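Local coordinates for aminopeptidase C (Lactobacillus rhamnosus, PDB 4K7C), which probably removes amino acids from the N-termini of peptides as a papain-like cysteine aminopeptidase of the bleomycin hydrolase type, at residues Asp227-Tyr230 / Asn236-Ile239; His238-Leu243 / Lys250-Trp255. One frame throughout, in Å; residues are numbered along the deposited sequence.

Both contacts belong to one peripheral piece of the subunit, the two-stranded hairpin 226-231/237-243 and the helix 245-253 that follows it. Contact 1 pairs the two strands; contact 2 ties the second strand to the helix, and His238 and Ile239 lie in both. Their centres are about 10 Å apart. Phe228 is the bridge: its O accepts a probable hydrogen bond from Asp240 N at 2.8 Å, and its CB packs on Leu243 CD1 at 3.7 Å. A glycerol, probably from the crystallisation liquor, lies about 3 Å from the Phe228 side chain. Both reach a second subunit, contact 1, centred about 33 Å from the chain centre, through Glu229 and Tyr237, contact 2 through Arg241.

Contact 1. Residues Asp227-Tyr230 / Asn236-Ile239; sequences DFEY and NYHI
The ring of Tyr230 carries His238 CB over one face, 3.9 Å from the ring centroid, while Tyr230 OH lies over one face of the His238 imidazole. The rings are nearly parallel (23°) but strongly offset, with little of one above the other; the closest atoms are Tyr230 CE2 and His238 CD2, at 3.4 Å. The Tyr230 chi1 of 67°, with CG between the backbone N and the carbonyl carbon, brings the ring against His238, its partner on the other strand. Asp232, in the turn, takes His238 NE2. At the edge of the Tyr237 ring, in its plane, sits Glu229 OE1, which accepts from Tyr237 OH at 2.5 Å on its anti side, 34° out of the carboxylate plane. Alongside, Glu229 CG packs 3.6 Å from Ile239 CG1. These residues belong to an antiparallel beta hairpin: Tyr230 and His238 form a hydrogen-bonded pair, with Tyr230 N to His238 O at 3.0 Å and His238 N to Tyr230 O at 2.8 Å, and Glu229 and Ile239 a non-hydrogen-bonded one. Glu229 OE1 also approaches Asp372 OD2 of the second subunit; this neighbouring like charge would probably raise the carboxylate's proton affinity, and the tyrosine hydroxyl would partly offset it.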
loop_
_atom_site.group_PDB
_atom_site.type_symbol
_atom_site.label_atom_id
_atom_site.label_comp_id
_atom_site.label_asym_id
_atom_site.label_seq_id
_atom_site.Cartn_x
_atom_site.Cartn_y
_atom_site.Cartn_z
ATOM N N ASP A 227 -18.656 27.810 24.533
ATOM C CA ASP A 227 -19.650 26.881 25.075
ATOM C C ASP A 227 -19.144 25.451 25.000
ATOM O O ASP A 227 -18.419 25.103 24.052
ATOM C CB ASP A 227 -20.935 26.979 24.298
ATOM C CG ASP A 227 -21.658 28.263 24.484
ATOM O OD1 ASP A 227 -21.289 29.158 25.292
ATOM O OD2 ASP A 227 -22.707 28.349 23.802
ATOM N N PHE A 228 -19.483 24.646 25.997
ATOM C CA PHE A 228 -19.077 23.244 26.071
ATOM C C PHE A 228 -20.359 22.402 26.053
ATOM O O PHE A 228 -21.185 22.563 26.950
ATOM C CB PHE A 228 -18.338 23.057 27.351
ATOM C CG PHE A 228 -17.801 21.654 27.598
ATOM C CD1 PHE A 228 -17.245 20.899 26.573
ATOM C CD2 PHE A 228 -17.777 21.160 28.863
ATOM C CE1 PHE A 228 -16.747 19.631 26.814
ATOM C CE2 PHE A 228 -17.215 19.921 29.141
ATOM C CZ PHE A 228 -16.703 19.159 28.105
ATOM N N GLU A 229 -20.560 21.565 25.019
ATOM C CA GLU A 229 -21.699 20.691 24.913
ATOM C C GLU A 229 -21.170 19.228 24.800
ATOM O O GLU A 229 -20.199 19.009 24.090
ATOM C CB GLU A 229 -22.450 20.980 23.601
ATOM C CG GLU A 229 -23.179 22.303 23.508
ATOM C CD GLU A 229 -23.988 22.452 22.221
ATOM O OE1 GLU A 229 -25.102 21.907 22.142
ATOM O OE2 GLU A 229 -23.570 23.271 21.342
ATOM N N TYR A 230 -21.745 18.306 25.535
ATOM C CA TYR A 230 -21.352 16.923 25.525
ATOM C C TYR A 230 -22.496 16.014 26.031
ATOM O O TYR A 230 -23.470 16.488 26.575
ATOM C CB TYR A 230 -20.103 16.674 26.357
ATOM C CG TYR A 230 -20.306 16.876 27.830
ATOM C CD1 TYR A 230 -20.173 18.149 28.428
ATOM C CD2 TYR A 230 -20.637 15.804 28.641
ATOM C CE1 TYR A 230 -20.407 18.341 29.756
ATOM C CE2 TYR A 230 -20.828 15.996 29.983
ATOM C CZ TYR A 230 -20.735 17.266 30.513
ATOM O OH TYR A 230 -20.930 17.390 31.826
ATOM N N ASN A 236 -26.837 11.379 28.756
ATOM C CA ASN A 236 -27.498 12.637 29.035
ATOM C C ASN A 236 -26.703 13.786 28.409
ATOM O O ASN A 236 -25.500 13.873 28.592
ATOM C CB ASN A 236 -27.599 12.883 30.527
ATOM C CG ASN A 236 -28.446 11.809 31.214
ATOM O OD1 ASN A 236 -29.568 11.503 30.795
ATOM N ND2 ASN A 236 -27.909 11.249 32.237
ATOM N N TYR A 237 -27.440 14.689 27.768
ATOM C CA TYR A 237 -26.866 15.871 27.163
ATOM C C TYR A 237 -26.628 16.948 28.218
ATOM O O TYR A 237 -27.440 17.125 29.136
ATOM C CB TYR A 237 -27.840 16.397 26.108
ATOM C CG TYR A 237 -27.538 17.786 25.550
ATOM C CD1 TYR A 237 -26.709 17.944 24.431
ATOM C CD2 TYR A 237 -28.095 18.924 26.116
ATOM C CE1 TYR A 237 -26.446 19.216 23.897
ATOM C CE2 TYR A 237 -27.822 20.191 25.608
ATOM C CZ TYR A 237 -27.000 20.341 24.495
ATOM O OH TYR A 237 -26.804 21.599 24.009
ATOM N N HIS A 238 -25.534 17.689 28.038
ATOM C CA HIS A 238 -25.151 18.824 28.895
ATOM C C HIS A 238 -24.626 19.966 28.055
ATOM O O HIS A 238 -23.941 19.740 27.019
ATOM C CB HIS A 238 -24.045 18.435 29.903
ATOM C CG HIS A 238 -24.413 17.312 30.811
ATOM N ND1 HIS A 238 -25.019 17.526 32.027
ATOM C CD2 HIS A 238 -24.181 15.974 30.745
ATOM C CE1 HIS A 238 -25.202 16.365 32.646
ATOM N NE2 HIS A 238 -24.709 15.405 31.889
ATOM N N ILE A 239 -24.984 21.204 28.454
ATOM C CA ILE A 239 -24.438 22.402 27.851
ATOM C C ILE A 239 -24.018 23.394 28.927
ATOM O O ILE A 239 -24.774 23.646 29.854
ATOM C CB ILE A 239 -25.386 23.042 26.846
ATOM C CG1 ILE A 239 -24.671 24.221 26.210
ATOM C CG2 ILE A 239 -26.738 23.400 27.429
ATOM C CD1 ILE A 239 -25.411 24.753 25.031
#

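Contact 2. Residues His238-Leu243 / Lys250-Trp255; sequences HIDREL and KKYVGW
Asp240 OD2 is gripped by two side chains of the helix at once. Tyr252 OH donates at 2.7 Å into the anti lone pair of Asp240 OD2, and the carboxylate is turned 50° from the tyrosine ring, with OD2 at the ring edge near its plane. Lys251 NZ comes instead from above the carboxylate, 51° out of its plane, and closes a salt bridge to Asp240 OD2 at 2.5 Å. The Lys251 side chain runs out fully extended from the helix, CG anti to the backbone N (chi1 177°), and this carries NZ to the carboxylate, which points back at it. Next to this polar cluster, Leu243 CD1 lies 4.1 Å from Tyr252 CE2, the two side chains crossing at about a right angle. Were Asp240 replaced by an alanine, the Lys251 ammonium would probably lose its counter-charge here and the Tyr252 hydroxyl this acceptor. The motif is a beta hairpin followed closely by a helix: strand 237-243 turns a corner at Glu242, and helix 245-253 folds back so that its last turn faces the strand it came from. Farther out, Phe248 stacks on the Tyr252 ring, Phe228 meets it edge-to-face and Phe87 of helix 70-87 contacts it, an aromatic cluster that surrounds the ring and is consistent with holding its hydroxyl toward Asp240. On the strand side, Asp240 is backbone-bonded to Phe228 and Leu243 to Phe226, and at the corner itself Glu242 forms a salt bridge with Lys225.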
loop_
_atom_site.group_PDB
_atom_site.type_symbol
_atom_site.label_atom_id
_atom_site.label_comp_id
_atom_site.label_asym_id
_atom_site.label_seq_id
_atom_site.Cartn_x
_atom_site.Cartn_y
_atom_site.Cartn_z
ATOM N N HIS A 238 -25.534 17.689 28.038
ATOM C CA HIS A 238 -25.151 18.824 28.895
ATOM C C HIS A 238 -24.626 19.966 28.055
ATOM O O HIS A 238 -23.941 19.740 27.019
ATOM C CB HIS A 238 -24.045 18.435 29.903
ATOM C CG HIS A 238 -24.413 17.312 30.811
ATOM N ND1 HIS A 238 -25.019 17.526 32.027
ATOM C CD2 HIS A 238 -24.181 15.974 30.745
ATOM C CE1 HIS A 238 -25.202 16.365 32.646
ATOM N NE2 HIS A 238 -24.709 15.405 31.889
ATOM N N ILE A 239 -24.984 21.204 28.454
ATOM C CA ILE A 239 -24.438 22.402 27.851
ATOM C C ILE A 239 -24.018 23.394 28.927
ATOM O O ILE A 239 -24.774 23.646 29.854
ATOM C CB ILE A 239 -25.386 23.042 26.846
ATOM C CG1 ILE A 239 -24.671 24.221 26.210
ATOM C CG2 ILE A 239 -26.738 23.400 27.429
ATOM C CD1 ILE A 239 -25.411 24.753 25.031
ATOM N N ASP A 240 -22.795 23.887 28.815
ATOM C CA ASP A 240 -22.259 24.807 29.783
ATOM C C ASP A 240 -21.770 26.015 28.945
ATOM O O ASP A 240 -20.897 25.889 28.079
ATOM C CB ASP A 240 -21.169 24.101 30.559
ATOM C CG ASP A 240 -20.725 24.816 31.783
ATOM O OD1 ASP A 240 -21.079 25.995 31.955
ATOM O OD2 ASP A 240 -19.945 24.175 32.541
ATOM N N ARG A 241 -22.408 27.176 29.137
ATOM C CA ARG A 241 -22.183 28.334 28.314
ATOM C C ARG A 241 -21.227 29.401 28.821
ATOM O O ARG A 241 -21.050 29.553 30.018
ATOM C CB ARG A 241 -23.538 28.915 27.948
ATOM C CG ARG A 241 -24.370 27.864 27.163
ATOM C CD ARG A 241 -25.664 28.423 26.791
ATOM N NE ARG A 241 -25.534 29.142 25.542
ATOM C CZ ARG A 241 -26.590 29.718 24.974
ATOM N NH1 ARG A 241 -26.439 30.389 23.856
ATOM N NH2 ARG A 241 -27.783 29.597 25.551
ATOM N N GLU A 242 -20.566 30.075 27.891
ATOM C CA GLU A 242 -19.685 31.188 28.187
ATOM C C GLU A 242 -18.555 30.893 29.225
ATOM O O GLU A 242 -18.227 31.674 30.103
ATOM C CB GLU A 242 -20.563 32.309 28.694
ATOM C CG GLU A 242 -21.668 32.606 27.708
ATOM C CD GLU A 242 -21.825 34.062 27.610
ATOM O OE1 GLU A 242 -21.317 34.600 26.597
ATOM O OE2 GLU A 242 -22.347 34.629 28.607
ATOM N N LEU A 243 -17.983 29.719 29.098
ATOM C CA LEU A 243 -16.791 29.352 29.851
ATOM C C LEU A 243 -15.588 30.124 29.290
ATOM O O LEU A 243 -15.561 30.544 28.110
ATOM C CB LEU A 243 -16.591 27.860 29.757
ATOM C CG LEU A 243 -17.545 26.904 30.469
ATOM C CD1 LEU A 243 -17.401 25.501 29.935
ATOM C CD2 LEU A 243 -17.270 26.926 31.948
ATOM N N LYS A 250 -11.070 25.493 36.403
ATOM C CA LYS A 250 -11.554 25.514 37.790
ATOM C C LYS A 250 -12.733 24.557 37.997
ATOM O O LYS A 250 -12.786 23.870 38.979
ATOM C CB LYS A 250 -11.869 26.970 38.221
ATOM C CG LYS A 250 -10.629 27.883 38.269
ATOM C CD LYS A 250 -10.949 29.334 38.716
ATOM C CE LYS A 250 -9.815 29.915 39.560
ATOM N NZ LYS A 250 -8.909 30.592 38.626
ATOM N N LYS A 251 -13.658 24.466 37.042
ATOM C CA LYS A 251 -14.864 23.645 37.196
ATOM C C LYS A 251 -14.689 22.164 36.900
ATOM O O LYS A 251 -15.148 21.327 37.693
ATOM C CB LYS A 251 -16.006 24.222 36.369
ATOM C CG LYS A 251 -17.293 23.420 36.390
ATOM C CD LYS A 251 -18.456 24.176 35.788
ATOM C CE LYS A 251 -19.696 23.291 35.632
ATOM N NZ LYS A 251 -20.763 24.077 34.949
ATOM N N TYR A 252 -13.955 21.858 35.836
ATOM C CA TYR A 252 -13.849 20.480 35.357
ATOM C C TYR A 252 -12.646 19.734 35.906
ATOM O O TYR A 252 -12.717 18.517 36.065
ATOM C CB TYR A 252 -13.989 20.429 33.785
ATOM C CG TYR A 252 -15.323 20.741 33.327
ATOM C CD1 TYR A 252 -16.301 19.717 33.203
ATOM C CD2 TYR A 252 -15.702 22.065 33.023
ATOM C CE1 TYR A 252 -17.601 20.040 32.793
ATOM C CE2 TYR A 252 -17.011 22.393 32.606
ATOM C CZ TYR A 252 -17.953 21.370 32.516
ATOM O OH TYR A 252 -19.276 21.642 32.125
ATOM N N VAL A 253 -11.594 20.468 36.285
ATOM C CA VAL A 253 -10.436 19.845 36.891
ATOM C C VAL A 253 -10.374 20.194 38.371
ATOM O O VAL A 253 -10.375 19.300 39.224
ATOM C CB VAL A 253 -9.121 20.235 36.145
ATOM C CG1 VAL A 253 -7.928 19.448 36.713
ATOM C CG2 VAL A 253 -9.204 19.831 34.678
ATOM N N GLY A 254 -10.251 21.471 38.705
ATOM C CA GLY A 254 -10.444 21.868 40.095
ATOM C C GLY A 254 -9.263 21.647 41.031
ATOM O O GLY A 254 -9.417 21.780 42.258
ATOM N N TRP A 255 -8.058 21.391 40.480
ATOM C CA TRP A 255 -6.865 21.204 41.281
ATOM C C TRP A 255 -6.262 22.515 41.756
ATOM O O TRP A 255 -6.475 23.540 41.155
ATOM C CB TRP A 255 -5.805 20.465 40.456
ATOM C CG TRP A 255 -6.183 19.161 39.988
ATOM C CD1 TRP A 255 -7.318 18.504 40.219
ATOM C CD2 TRP A 255 -5.377 18.292 39.155
ATOM N NE1 TRP A 255 -7.298 17.270 39.613
ATOM C CE2 TRP A 255 -6.111 17.133 38.940
ATOM C CE3 TRP A 255 -4.116 18.407 38.602
ATOM C CZ2 TRP A 255 -5.626 16.054 38.150
ATOM C CZ3 TRP A 255 -3.622 17.334 37.819
ATOM C CH2 TRP A 255 -4.387 16.176 37.634
#